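Local coordinates for beta-fructofuranosidase (Bifidobacterium adolescentis, PDB 6NOB), which probably hydrolyses terminal beta-D-fructofuranoside bonds, as in sucrose, in the manner of glycoside hydrolase family 32 enzymes, at residues I48-H53 and L184-R189; D18-R23 and N149-G154; M534-G539 and G614-A619. One frame throughout, in Å; residues are numbered along the deposited sequence.

Contact 1. Residues I48-H53 and L184-R189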
ATOM      1  N   ILE A  48      12.172 -30.610   9.650  1.00 49.39           N
ATOM      2  CA  ILE A  48      11.106 -31.607   9.564  1.00 53.74           C
ATOM      3  C   ILE A  48       9.746 -30.981   9.840  1.00 53.42           C
ATOM      4  O   ILE A  48       8.772 -31.240   9.123  1.00 52.27           O
ATOM      5  CB  ILE A  48      11.384 -32.773  10.530  1.00 55.15           C
ATOM      6  CG1 ILE A  48      12.860 -33.166  10.494  1.00 58.33           C
ATOM      7  CG2 ILE A  48      10.499 -33.962  10.190  1.00 61.22           C
ATOM      8  CD1 ILE A  48      13.281 -34.025  11.675  1.00 56.81           C
ATOM      9  N   ALA A  49       9.657 -30.148  10.876  1.00 46.98           N
ATOM     10  CA  ALA A  49       8.362 -29.648  11.318  1.00 45.24           C
ATOM     11  C   ALA A  49       7.785 -28.575  10.403  1.00 47.94           C
ATOM     12  O   ALA A  49       6.605 -28.239  10.550  1.00 50.12           O
ATOM     13  CB  ALA A  49       8.478 -29.105  12.741  1.00 44.98           C
ATOM     14  N   GLU A  50       8.567 -28.043   9.468  1.00 44.67           N
ATOM     15  CA  GLU A  50       8.157 -26.899   8.664  1.00 43.47           C
ATOM     16  C   GLU A  50       7.610 -27.344   7.314  1.00 40.14           C
ATOM     17  O   GLU A  50       8.164 -28.241   6.671  1.00 39.30           O
ATOM     18  CB  GLU A  50       9.327 -25.932   8.453  1.00 41.68           C
ATOM     19  CG  GLU A  50       9.933 -25.398   9.740  1.00 43.27           C
ATOM     20  CD  GLU A  50      11.110 -24.471   9.499  1.00 46.20           C
ATOM     21  OE1 GLU A  50      11.250 -23.965   8.365  1.00 41.48           O
ATOM     22  OE2 GLU A  50      11.893 -24.246  10.447  1.00 47.16           O
ATOM     23  N   ARG A  51       6.518 -26.708   6.888  1.00 38.38           N
ATOM     24  CA  ARG A  51       5.978 -26.916   5.551  1.00 45.35           C
ATOM     25  C   ARG A  51       6.442 -25.855   4.563  1.00 42.95           C
ATOM     26  O   ARG A  51       6.291 -26.048   3.352  1.00 46.05           O
ATOM     27  CB  ARG A  51       4.444 -26.952   5.589  1.00 42.99           C
ATOM     28  CG  ARG A  51       3.800 -25.615   5.894  1.00 48.16           C
ATOM     29  CD  ARG A  51       2.306 -25.755   6.138  1.00 51.42           C
ATOM     30  NE  ARG A  51       1.757 -24.541   6.735  1.00 51.80           N
ATOM     31  CZ  ARG A  51       1.178 -23.564   6.047  1.00 52.68           C
ATOM     32  NH1 ARG A  51       1.061 -23.656   4.727  1.00 55.31           N
ATOM     33  NH2 ARG A  51       0.712 -22.495   6.678  1.00 51.67           N
ATOM     34  N   ARG A  52       6.989 -24.743   5.052  1.00 40.18           N
ATOM     35  CA  ARG A  52       7.606 -23.719   4.225  1.00 43.35           C
ATOM     36  C   ARG A  52       8.889 -23.266   4.906  1.00 47.81           C
ATOM     37  O   ARG A  52       8.977 -23.243   6.136  1.00 50.18           O
ATOM     38  CB  ARG A  52       6.668 -22.522   4.002  1.00 41.76           C
ATOM     39  CG  ARG A  52       5.527 -22.805   3.040  1.00 44.26           C
ATOM     40  CD  ARG A  52       4.493 -21.691   3.037  1.00 44.85           C
ATOM     41  NE  ARG A  52       3.475 -21.913   2.012  1.00 48.89           N
ATOM     42  CZ  ARG A  52       2.323 -21.252   1.943  1.00 47.08           C
ATOM     43  NH1 ARG A  52       2.035 -20.320   2.843  1.00 44.91           N
ATOM     44  NH2 ARG A  52       1.457 -21.521   0.974  1.00 43.45           N
ATOM     45  N   HIS A  53       9.888 -22.917   4.101  1.00 46.85           N
ATOM     46  CA  HIS A  53      11.172 -22.506   4.650  1.00 42.09           C
ATOM     47  C   HIS A  53      11.875 -21.571   3.679  1.00 47.14           C
ATOM     48  O   HIS A  53      11.854 -21.787   2.464  1.00 47.23           O
ATOM     49  CB  HIS A  53      12.062 -23.717   4.960  1.00 38.94           C
ATOM     50  CG  HIS A  53      13.363 -23.361   5.614  1.00 44.10           C
ATOM     51  ND1 HIS A  53      13.472 -23.099   6.963  1.00 44.64           N
ATOM     52  CD2 HIS A  53      14.610 -23.224   5.102  1.00 43.10           C
ATOM     53  CE1 HIS A  53      14.730 -22.816   7.255  1.00 43.75           C
ATOM     54  NE2 HIS A  53      15.440 -22.883   6.144  1.00 44.94           N
ATOM     55  N   LEU A 184       4.363 -20.283  12.618  1.00 29.90           N
ATOM     56  CA  LEU A 184       3.347 -20.223  11.575  1.00 35.66           C
ATOM     57  C   LEU A 184       3.614 -21.215  10.452  1.00 37.24           C
ATOM     58  O   LEU A 184       2.707 -21.501   9.662  1.00 37.92           O
ATOM     59  CB  LEU A 184       3.255 -18.804  11.015  1.00 27.20           C
ATOM     60  CG  LEU A 184       2.534 -17.818  11.936  1.00 29.17           C
ATOM     61  CD1 LEU A 184       2.719 -16.393  11.459  1.00 25.14           C
ATOM     62  CD2 LEU A 184       1.057 -18.164  12.035  1.00 25.94           C
ATOM     63  N   HIS A 185       4.834 -21.744  10.364  1.00 39.55           N
ATOM     64  CA  HIS A 185       5.186 -22.750   9.374  1.00 40.19           C
ATOM     65  C   HIS A 185       5.314 -24.146   9.967  1.00 37.13           C
ATOM     66  O   HIS A 185       5.618 -25.090   9.231  1.00 37.83           O
ATOM     67  CB  HIS A 185       6.489 -22.361   8.668  1.00 39.90           C
ATOM     68  CG  HIS A 185       6.337 -21.214   7.719  1.00 39.53           C
ATOM     69  ND1 HIS A 185       7.412 -20.566   7.153  1.00 40.06           N
ATOM     70  CD2 HIS A 185       5.231 -20.596   7.240  1.00 41.40           C
ATOM     71  CE1 HIS A 185       6.977 -19.598   6.366  1.00 39.85           C
ATOM     72  NE2 HIS A 185       5.657 -19.595   6.401  1.00 38.08           N
ATOM     73  N   THR A 186       5.092 -24.304  11.272  1.00 39.56           N
ATOM     74  CA  THR A 186       5.077 -25.613  11.907  1.00 38.91           C
ATOM     75  C   THR A 186       3.730 -25.946  12.525  1.00 37.25           C
ATOM     76  O   THR A 186       3.549 -27.064  13.021  1.00 43.73           O
ATOM     77  CB  THR A 186       6.166 -25.705  12.985  1.00 41.26           C
ATOM     78  OG1 THR A 186       6.001 -24.641  13.931  1.00 37.68           O
ATOM     79  CG2 THR A 186       7.539 -25.599  12.353  1.00 37.28           C
ATOM     80  N   ASP A 187       2.783 -25.010  12.511  1.00 40.72           N
ATOM     81  CA  ASP A 187       1.452 -25.216  13.080  1.00 39.59           C
ATOM     82  C   ASP A 187       0.451 -24.649  12.077  1.00 41.33           C
ATOM     83  O   ASP A 187       0.305 -23.428  11.960  1.00 37.13           O
ATOM     84  CB  ASP A 187       1.330 -24.543  14.441  1.00 41.04           C
ATOM     85  CG  ASP A 187       0.026 -24.869  15.146  1.00 40.57           C
ATOM     86  OD1 ASP A 187      -0.863 -25.489  14.520  1.00 44.05           O
ATOM     87  OD2 ASP A 187      -0.106 -24.507  16.335  1.00 38.77           O
ATOM     88  N   GLU A 188      -0.234 -25.538  11.354  1.00 36.88           N
ATOM     89  CA  GLU A 188      -1.183 -25.101  10.338  1.00 42.01           C
ATOM     90  C   GLU A 188      -2.466 -24.533  10.928  1.00 41.87           C
ATOM     91  O   GLU A 188      -3.262 -23.950  10.183  1.00 43.46           O
ATOM     92  CB  GLU A 188      -1.518 -26.260   9.399  1.00 50.87           C
ATOM     93  CG  GLU A 188      -0.358 -26.694   8.523  1.00 65.91           C
ATOM     94  CD  GLU A 188      -0.708 -27.872   7.632  1.00 76.45           C
ATOM     95  OE1 GLU A 188      -0.814 -29.003   8.155  1.00 78.90           O
ATOM     96  OE2 GLU A 188      -0.877 -27.664   6.412  1.00 79.57           O
ATOM     97  N   ARG A 189      -2.685 -24.679  12.236  1.00 41.01           N
ATOM     98  CA  ARG A 189      -3.907 -24.170  12.845  1.00 44.08           C
ATOM     99  C   ARG A 189      -3.907 -22.653  12.975  1.00 45.37           C
ATOM    100  O   ARG A 189      -4.967 -22.064  13.213  1.00 50.62           O
ATOM    101  CB  ARG A 189      -4.111 -24.797  14.224  1.00 40.60           C
ATOM    102  CG  ARG A 189      -4.236 -26.317  14.228  1.00 40.20           C
ATOM    103  CD  ARG A 189      -4.148 -26.847  15.652  1.00 36.99           C
ATOM    104  NE  ARG A 189      -2.872 -26.490  16.267  1.00 42.70           N
ATOM    105  CZ  ARG A 189      -2.610 -26.574  17.568  1.00 43.99           C
ATOM    106  NH1 ARG A 189      -3.538 -27.001  18.413  1.00 44.92           N
ATOM    107  NH2 ARG A 189      -1.414 -26.228  18.025  1.00 44.67           N
TER
HETATM  108  O   HOH W   1       4.969 -29.226  12.411  1.00 51.28           O
HETATM  109  O   HOH W   2       0.106 -20.919   8.934  1.00 31.07           O
HETATM  110  O   HOH W   3       3.276 -18.903   4.934  1.00 30.53           O
HETATM  111  O   HOH W   4       9.972 -21.302   7.993  1.00 39.67           O
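H185 takes R52 over one face of its imidazole, in a join between two parts of the fold. Residues 48-53 lead into strand 52-58 of the N-terminal beta domain. Residues 184-189 form a loop before strand 190-202 of the beta-propeller characteristic of family 32. R52 CB stands 3.7 Å from the centroid of the H185 ring, only 7° off its normal, a CH-pi contact. Both ring nitrogens meet water. Water 4 lies between ND1 and R52 O, and water 3 between NE2 and R52 NH1. That guanidinium also forms a salt bridge with D156. With an alanine in place of H185, R52 CB would probably lose the ring under it, and waters 3 and 4 would each lose one partner.

The backbone adds one direct bond, from R51 N to H185 O, at 3.0 Å. E50 CA meets the same oxygen through a CA-H...O contact of 3.2 Å.

The R51 side chain can be followed outward. From CB, the chain sets CG between the backbone N and the carbonyl carbon (chi1 70°). CG lies 3.8 Å from H185 O. CD passes E188 CG, and NE comes to 3.5 Å from that same carbon. The planes of guanidinium and carboxylate are 36° apart. No N-H points at the E188 carboxylate, so beyond packing only opposite charges draw the two together. At the tip, NH2 gives a weak bond to water 2, which donates to L184 O. Elsewhere, T186 CG2 rests 3.5 Å from E50 CG, and water 1 donates to A49 O and to T186 O, 2.7 Å from each.

Contact 2. Residues D18-R23 and N149-G154; sequences DLFAER and NPYGFG
F20 and Y151 both set CG anti to the carbonyl carbon, beside the backbone N, with chi1 of -66° and -67°. The two side chains then meet at about a right angle. The tyrosine comes up with its hydroxyl end first. Its OH sits at the edge of the F20 ring, near the ring plane, 3.9 Å from F20 CD2. Y151 CZ lies at the same distance from F20 CB. Further along the strand, Y151 CE1 approaches the main chain, 3.6 Å from A21 O.

P150 adds a second apolar touch. Its CG meets F20 CD2 at 3.9 Å, obliquely to the ring. The contact between the two segments is thus buried and mostly apolar.

The 149-154 loop is shaped by N149. Its OD1 accepts from Y151 N at 3.1 Å, an Asx turn, with the donor above the carbonyl plane. ND2 of the same amide gives a bond of 2.8 Å to G154 O, tying the two ends of the segment.

The loop joins strands 141-149 and 159-165 of the propeller. It packs on strand 16-23, which runs between strands 52-58 and 72-80. Y151 also touches R52 of the first neighbour, and P150 touches F76 of the second.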
ATOM      1  N   ASP A  18      18.787 -17.044  -2.319  1.00 43.57           N
ATOM      2  CA  ASP A  18      17.639 -17.119  -1.427  1.00 38.22           C
ATOM      3  C   ASP A  18      16.487 -17.825  -2.130  1.00 46.22           C
ATOM      4  O   ASP A  18      16.117 -17.455  -3.248  1.00 45.55           O
ATOM      5  CB  ASP A  18      17.211 -15.723  -0.974  1.00 38.64           C
ATOM      6  CG  ASP A  18      18.177 -15.113   0.021  1.00 44.39           C
ATOM      7  OD1 ASP A  18      19.251 -14.636  -0.402  1.00 43.68           O
ATOM      8  OD2 ASP A  18      17.858 -15.112   1.229  1.00 48.81           O
ATOM      9  N   LEU A  19      15.926 -18.840  -1.476  1.00 46.59           N
ATOM     10  CA  LEU A  19      14.821 -19.612  -2.029  1.00 48.64           C
ATOM     11  C   LEU A  19      13.722 -19.742  -0.986  1.00 47.39           C
ATOM     12  O   LEU A  19      13.988 -20.129   0.155  1.00 47.22           O
ATOM     13  CB  LEU A  19      15.286 -21.003  -2.477  1.00 46.79           C
ATOM     14  CG  LEU A  19      16.468 -21.063  -3.445  1.00 44.95           C
ATOM     15  CD1 LEU A  19      16.851 -22.504  -3.724  1.00 39.44           C
ATOM     16  CD2 LEU A  19      16.149 -20.332  -4.742  1.00 44.62           C
ATOM     17  N   PHE A  20      12.493 -19.421  -1.382  1.00 43.57           N
ATOM     18  CA  PHE A  20      11.317 -19.579  -0.528  1.00 41.94           C
ATOM     19  C   PHE A  20      10.574 -20.821  -1.010  1.00 46.12           C
ATOM     20  O   PHE A  20       9.877 -20.789  -2.028  1.00 52.42           O
ATOM     21  CB  PHE A  20      10.447 -18.328  -0.568  1.00 42.78           C
ATOM     22  CG  PHE A  20      11.110 -17.117   0.029  1.00 45.74           C
ATOM     23  CD1 PHE A  20      12.032 -16.384  -0.701  1.00 43.99           C
ATOM     24  CD2 PHE A  20      10.822 -16.720   1.324  1.00 47.59           C
ATOM     25  CE1 PHE A  20      12.651 -15.274  -0.152  1.00 44.50           C
ATOM     26  CE2 PHE A  20      11.437 -15.610   1.879  1.00 49.73           C
ATOM     27  CZ  PHE A  20      12.355 -14.889   1.140  1.00 48.71           C
ATOM     28  N   ALA A  21      10.732 -21.918  -0.276  1.00 42.42           N
ATOM     29  CA  ALA A  21      10.301 -23.234  -0.721  1.00 44.99           C
ATOM     30  C   ALA A  21       9.119 -23.737   0.099  1.00 46.51           C
ATOM     31  O   ALA A  21       9.001 -23.459   1.296  1.00 42.86           O
ATOM     32  CB  ALA A  21      11.451 -24.240  -0.631  1.00 44.03           C
ATOM     33  N   GLU A  22       8.251 -24.493  -0.567  1.00 48.09           N
ATOM     34  CA  GLU A  22       7.088 -25.114   0.048  1.00 49.98           C
ATOM     35  C   GLU A  22       7.253 -26.623  -0.017  1.00 51.10           C
ATOM     36  O   GLU A  22       7.579 -27.167  -1.079  1.00 53.82           O
ATOM     37  CB  GLU A  22       5.799 -24.689  -0.664  1.00 52.27           C
ATOM     38  CG  GLU A  22       4.516 -25.037   0.073  1.00 54.49           C
ATOM     39  CD  GLU A  22       3.300 -24.376  -0.548  1.00 62.07           C
ATOM     40  OE1 GLU A  22       3.476 -23.484  -1.407  1.00 62.96           O
ATOM     41  OE2 GLU A  22       2.167 -24.751  -0.182  1.00 69.84           O
ATOM     42  N   ARG A  23       7.043 -27.296   1.112  1.00 51.45           N
ATOM     43  CA  ARG A  23       7.104 -28.751   1.127  1.00 51.40           C
ATOM     44  C   ARG A  23       5.999 -29.327   0.251  1.00 55.16           C
ATOM     45  O   ARG A  23       4.826 -28.973   0.397  1.00 58.18           O
ATOM     46  CB  ARG A  23       6.977 -29.277   2.556  1.00 48.59           C
ATOM     47  CG  ARG A  23       7.114 -30.785   2.665  1.00 47.17           C
ATOM     48  CD  ARG A  23       6.928 -31.266   4.095  1.00 46.14           C
ATOM     49  NE  ARG A  23       7.947 -30.740   5.001  1.00 47.14           N
ATOM     50  CZ  ARG A  23       9.152 -31.277   5.163  1.00 50.31           C
ATOM     51  NH1 ARG A  23       9.498 -32.356   4.475  1.00 54.86           N
ATOM     52  NH2 ARG A  23      10.015 -30.735   6.010  1.00 53.94           N
ATOM     53  N   ASN A 149       3.466 -11.755   0.490  1.00 35.70           N
ATOM     54  CA  ASN A 149       3.377 -13.213   0.563  1.00 40.10           C
ATOM     55  C   ASN A 149       4.115 -13.797  -0.631  1.00 40.89           C
ATOM     56  O   ASN A 149       3.598 -13.734  -1.763  1.00 41.75           O
ATOM     57  CB  ASN A 149       1.924 -13.690   0.572  1.00 38.51           C
ATOM     58  CG  ASN A 149       1.799 -15.180   0.274  1.00 44.97           C
ATOM     59  OD1 ASN A 149       2.634 -15.985   0.694  1.00 40.86           O
ATOM     60  ND2 ASN A 149       0.756 -15.552  -0.463  1.00 45.42           N
ATOM     61  N   PRO A 150       5.303 -14.373  -0.449  1.00 39.80           N
ATOM     62  CA  PRO A 150       6.069 -14.890  -1.588  1.00 41.90           C
ATOM     63  C   PRO A 150       5.661 -16.278  -2.056  1.00 43.42           C
ATOM     64  O   PRO A 150       6.331 -16.830  -2.934  1.00 40.53           O
ATOM     65  CB  PRO A 150       7.504 -14.907  -1.038  1.00 36.85           C
ATOM     66  CG  PRO A 150       7.325 -15.193   0.409  1.00 37.42           C
ATOM     67  CD  PRO A 150       6.034 -14.522   0.821  1.00 40.22           C
ATOM     68  N   TYR A 151       4.589 -16.860  -1.515  1.00 40.58           N
ATOM     69  CA  TYR A 151       4.234 -18.239  -1.823  1.00 44.15           C
ATOM     70  C   TYR A 151       3.013 -18.386  -2.720  1.00 43.62           C
ATOM     71  O   TYR A 151       2.701 -19.512  -3.123  1.00 52.76           O
ATOM     72  CB  TYR A 151       3.998 -19.028  -0.527  1.00 44.77           C
ATOM     73  CG  TYR A 151       5.244 -19.211   0.300  1.00 40.85           C
ATOM     74  CD1 TYR A 151       6.154 -20.217   0.004  1.00 39.80           C
ATOM     75  CD2 TYR A 151       5.518 -18.368   1.371  1.00 43.20           C
ATOM     76  CE1 TYR A 151       7.299 -20.385   0.757  1.00 42.63           C
ATOM     77  CE2 TYR A 151       6.660 -18.526   2.130  1.00 38.18           C
ATOM     78  CZ  TYR A 151       7.547 -19.535   1.818  1.00 42.86           C
ATOM     79  OH  TYR A 151       8.685 -19.693   2.573  1.00 43.44           O
ATOM     80  N   GLY A 152       2.319 -17.304  -3.047  1.00 39.65           N
ATOM     81  CA  GLY A 152       1.110 -17.452  -3.830  1.00 44.13           C
ATOM     82  C   GLY A 152       0.589 -16.126  -4.337  1.00 45.50           C
ATOM     83  O   GLY A 152       1.209 -15.077  -4.157  1.00 41.75           O
ATOM     84  N   PHE A 153      -0.581 -16.197  -4.974  1.00 49.30           N
ATOM     85  CA  PHE A 153      -1.218 -15.045  -5.596  1.00 46.57           C
ATOM     86  C   PHE A 153      -2.171 -14.309  -4.664  1.00 43.87           C
ATOM     87  O   PHE A 153      -2.542 -13.167  -4.955  1.00 43.67           O
ATOM     88  CB  PHE A 153      -1.977 -15.490  -6.852  1.00 49.73           C
ATOM     89  CG  PHE A 153      -2.248 -14.380  -7.831  1.00 49.05           C
ATOM     90  CD1 PHE A 153      -1.233 -13.876  -8.631  1.00 46.46           C
ATOM     91  CD2 PHE A 153      -3.524 -13.853  -7.961  1.00 47.20           C
ATOM     92  CE1 PHE A 153      -1.485 -12.860  -9.538  1.00 42.88           C
ATOM     93  CE2 PHE A 153      -3.782 -12.838  -8.862  1.00 47.70           C
ATOM     94  CZ  PHE A 153      -2.761 -12.340  -9.654  1.00 46.90           C
ATOM     95  N   GLY A 154      -2.587 -14.930  -3.558  1.00 41.73           N
ATOM     96  CA  GLY A 154      -3.454 -14.305  -2.594  1.00 41.30           C
ATOM     97  C   GLY A 154      -2.722 -13.951  -1.306  1.00 46.60           C
ATOM     98  O   GLY A 154      -1.520 -14.155  -1.155  1.00 45.00           O
TER

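Contact 3. Residues M534-G539 and G614-A619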
ATOM      1  N   MET A 534     -15.054  12.100 -20.849  1.00 56.53           N
ATOM      2  CA  MET A 534     -13.676  11.772 -21.201  1.00 49.61           C
ATOM      3  C   MET A 534     -13.528  10.256 -21.195  1.00 49.61           C
ATOM      4  O   MET A 534     -13.550   9.631 -20.130  1.00 49.36           O
ATOM      5  CB  MET A 534     -12.684  12.422 -20.234  1.00 47.28           C
ATOM      6  CG  MET A 534     -12.456  13.909 -20.473  1.00 50.69           C
ATOM      7  SD  MET A 534     -11.440  14.689 -19.199  1.00 53.76           S
ATOM      8  CE  MET A 534      -9.845  13.934 -19.515  1.00 51.76           C
ATOM      9  N   VAL A 535     -13.388   9.665 -22.380  1.00 51.44           N
ATOM     10  CA  VAL A 535     -13.120   8.235 -22.508  1.00 53.71           C
ATOM     11  C   VAL A 535     -11.636   8.017 -22.228  1.00 55.50           C
ATOM     12  O   VAL A 535     -10.781   8.425 -23.015  1.00 56.58           O
ATOM     13  CB  VAL A 535     -13.507   7.711 -23.895  1.00 55.73           C
ATOM     14  CG1 VAL A 535     -13.122   6.246 -24.039  1.00 54.52           C
ATOM     15  CG2 VAL A 535     -14.994   7.914 -24.148  1.00 46.93           C
ATOM     16  N   LEU A 536     -11.328   7.375 -21.102  1.00 51.94           N
ATOM     17  CA  LEU A 536      -9.940   7.207 -20.691  1.00 49.24           C
ATOM     18  C   LEU A 536      -9.329   5.909 -21.206  1.00 48.75           C
ATOM     19  O   LEU A 536      -8.155   5.890 -21.593  1.00 50.21           O
ATOM     20  CB  LEU A 536      -9.835   7.262 -19.164  1.00 46.81           C
ATOM     21  CG  LEU A 536     -10.555   8.419 -18.465  1.00 42.88           C
ATOM     22  CD1 LEU A 536     -10.362   8.338 -16.957  1.00 38.07           C
ATOM     23  CD2 LEU A 536     -10.072   9.763 -18.996  1.00 42.27           C
ATOM     24  N   ALA A 537     -10.096   4.821 -21.217  1.00 46.08           N
ATOM     25  CA  ALA A 537      -9.573   3.534 -21.650  1.00 45.40           C
ATOM     26  C   ALA A 537     -10.726   2.587 -21.934  1.00 50.73           C
ATOM     27  O   ALA A 537     -11.837   2.751 -21.421  1.00 50.62           O
ATOM     28  CB  ALA A 537      -8.635   2.924 -20.603  1.00 49.76           C
ATOM     29  N   LYS A 538     -10.439   1.592 -22.768  1.00 52.72           N
ATOM     30  CA  LYS A 538     -11.363   0.512 -23.068  1.00 51.99           C
ATOM     31  C   LYS A 538     -10.637  -0.811 -22.875  1.00 52.54           C
ATOM     32  O   LYS A 538      -9.404  -0.874 -22.878  1.00 53.22           O
ATOM     33  CB  LYS A 538     -11.909   0.601 -24.501  1.00 58.76           C
ATOM     34  CG  LYS A 538     -12.959   1.678 -24.714  1.00 64.79           C
ATOM     35  CD  LYS A 538     -12.969   2.165 -26.156  1.00 67.13           C
ATOM     36  CE  LYS A 538     -14.352   2.655 -26.562  1.00 70.67           C
ATOM     37  NZ  LYS A 538     -14.292   3.683 -27.642  1.00 70.09           N
ATOM     38  N   GLY A 539     -11.415  -1.875 -22.713  1.00 50.76           N
ATOM     39  CA  GLY A 539     -10.838  -3.191 -22.536  1.00 52.40           C
ATOM     40  C   GLY A 539     -11.871  -4.292 -22.456  1.00 56.20           C
ATOM     41  O   GLY A 539     -12.895  -4.253 -23.146  1.00 59.66           O
ATOM     42  N   GLY A 614      -3.610   2.693 -26.619  1.00 54.53           N
ATOM     43  CA  GLY A 614      -4.845   3.197 -26.070  1.00 53.15           C
ATOM     44  C   GLY A 614      -5.351   4.413 -26.826  1.00 56.77           C
ATOM     45  O   GLY A 614      -4.877   4.751 -27.912  1.00 60.44           O
ATOM     46  N   GLU A 615      -6.336   5.076 -26.223  1.00 54.75           N
ATOM     47  CA  GLU A 615      -6.931   6.256 -26.835  1.00 50.15           C
ATOM     48  C   GLU A 615      -7.637   7.078 -25.767  1.00 50.10           C
ATOM     49  O   GLU A 615      -8.337   6.528 -24.913  1.00 55.83           O
ATOM     50  CB  GLU A 615      -7.914   5.876 -27.950  1.00 50.63           C
ATOM     51  CG  GLU A 615      -8.888   6.984 -28.333  1.00 53.63           C
ATOM     52  CD  GLU A 615      -9.535   6.761 -29.691  1.00 58.20           C
ATOM     53  OE1 GLU A 615      -8.802   6.745 -30.704  1.00 59.70           O
ATOM     54  OE2 GLU A 615     -10.773   6.611 -29.748  1.00 57.57           O
ATOM     55  N   LEU A 616      -7.440   8.392 -25.824  1.00 50.95           N
ATOM     56  CA  LEU A 616      -8.128   9.347 -24.965  1.00 48.62           C
ATOM     57  C   LEU A 616      -9.084  10.169 -25.815  1.00 51.60           C
ATOM     58  O   LEU A 616      -8.689  10.706 -26.855  1.00 52.43           O
ATOM     59  CB  LEU A 616      -7.131  10.264 -24.253  1.00 45.70           C
ATOM     60  CG  LEU A 616      -7.721  11.489 -23.556  1.00 44.52           C
ATOM     61  CD1 LEU A 616      -8.575  11.070 -22.364  1.00 45.74           C
ATOM     62  CD2 LEU A 616      -6.618  12.442 -23.128  1.00 44.23           C
ATOM     63  N   ARG A 617     -10.337  10.264 -25.376  1.00 49.61           N
ATOM     64  CA  ARG A 617     -11.379  10.953 -26.124  1.00 53.86           C
ATOM     65  C   ARG A 617     -12.035  11.976 -25.212  1.00 58.03           C
ATOM     66  O   ARG A 617     -12.432  11.645 -24.090  1.00 60.16           O
ATOM     67  CB  ARG A 617     -12.412   9.958 -26.663  1.00 47.89           C
ATOM     68  CG  ARG A 617     -13.364  10.524 -27.700  1.00 60.15           C
ATOM     69  CD  ARG A 617     -14.072   9.408 -28.458  1.00 55.63           C
ATOM     70  NE  ARG A 617     -13.192   8.755 -29.424  1.00 56.97           N
ATOM     71  CZ  ARG A 617     -13.183   9.021 -30.727  1.00 64.67           C
ATOM     72  NH1 ARG A 617     -14.010   9.931 -31.227  1.00 65.38           N
ATOM     73  NH2 ARG A 617     -12.347   8.379 -31.531  1.00 69.77           N
ATOM     74  N   ILE A 618     -12.140  13.218 -25.686  1.00 57.69           N
ATOM     75  CA  ILE A 618     -12.614  14.334 -24.878  1.00 58.85           C
ATOM     76  C   ILE A 618     -13.710  15.064 -25.641  1.00 57.96           C
ATOM     77  O   ILE A 618     -13.539  15.392 -26.820  1.00 59.29           O
ATOM     78  CB  ILE A 618     -11.473  15.306 -24.518  1.00 63.24           C
ATOM     79  CG1 ILE A 618     -10.340  14.563 -23.812  1.00 59.47           C
ATOM     80  CG2 ILE A 618     -11.989  16.444 -23.648  1.00 63.88           C
ATOM     81  CD1 ILE A 618      -9.028  15.303 -23.839  1.00 61.87           C
ATOM     82  N   ALA A 619     -14.827  15.320 -24.964  1.00 58.91           N
ATOM     83  CA  ALA A 619     -15.931  16.074 -25.534  1.00 65.04           C
ATOM     84  C   ALA A 619     -16.645  16.810 -24.414  1.00 63.15           C
ATOM     85  O   ALA A 619     -16.729  16.320 -23.284  1.00 62.83           O
ATOM     86  CB  ALA A 619     -16.913  15.168 -26.285  1.00 51.99           C
TER
HETATM   87  O   HOH W   5      -6.749   4.117 -23.532  1.00 44.21           O
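Strands 532-540 and 614-620 are neighbours in an antiparallel sheet of the C-terminal beta-sandwich. Their short segments run at 169° to each other. V535 and R617 form a hydrogen-bonded pair. V535 N reaches R617 O at 2.8 Å, a bent bond of 137°. R617 N reaches V535 O at 3.0 Å and is straighter, on a lone pair in the carbonyl plane. The adjoining pair, M534 and I618, is non-hydrogen-bonded.

Side chains alternate between the two faces. On one face V535 and R617 lie side by side, their CB atoms 3.7 Å apart. R617 bends at chi3 (-75°), which turns its guanidinium back to E615 on its own strand. R617 NE and NH2 both hydrogen-bond to E615 OE2, NH2 at 3.0 Å, a salt bridge within the strand. E615 OE2 lies in the guanidinium plane and is met from above the carboxylate plane; this side-on grip holds the guanidinium against turning. R617 NH1 has further salt bridges to D510 and D507.

On the other face M534 and I618 point the same way, with CG and CG1 4.0 Å apart. L616 CD1 meets L536 CD2 at 3.9 Å. These turn to the opposing sheet, where M534 and I618 touch V524 and L616 touches Y520.

Past V535 the pairing opens. L536 O and E615 O, two acceptors, stand 3.4 Å apart. Water 5 accepts from E615 N and donates to L536 O. On the other edge of strand 532-540, L536 and A537 sit opposite L550 in a classic beta bulge. Paired strands with one apolar face turned inward are typical of the beta-sandwich that follows the propeller in family 32.

Contacts 1 and 2 belong together. Their centres are 13 Å apart, and their first segments lie on strands 52-58 and 16-23, neighbours in one sheet. R51 O with R23 N, and H53 O with A21 N, are probable hydrogen bonds between them. Their segments alternate along the chain: both N-terminal segments come before both propeller loops. The sheet meets the propeller at two places, the 149-154 and 184-189 loops. Contact 3 comes later in the chain, inside the C-terminal beta-sandwich. Its centre is about 49 Å from that of contact 1 and 39 Å from that of contact 2. Two contacts therefore join domains, while the third pairs two neighbouring strands within one sheet.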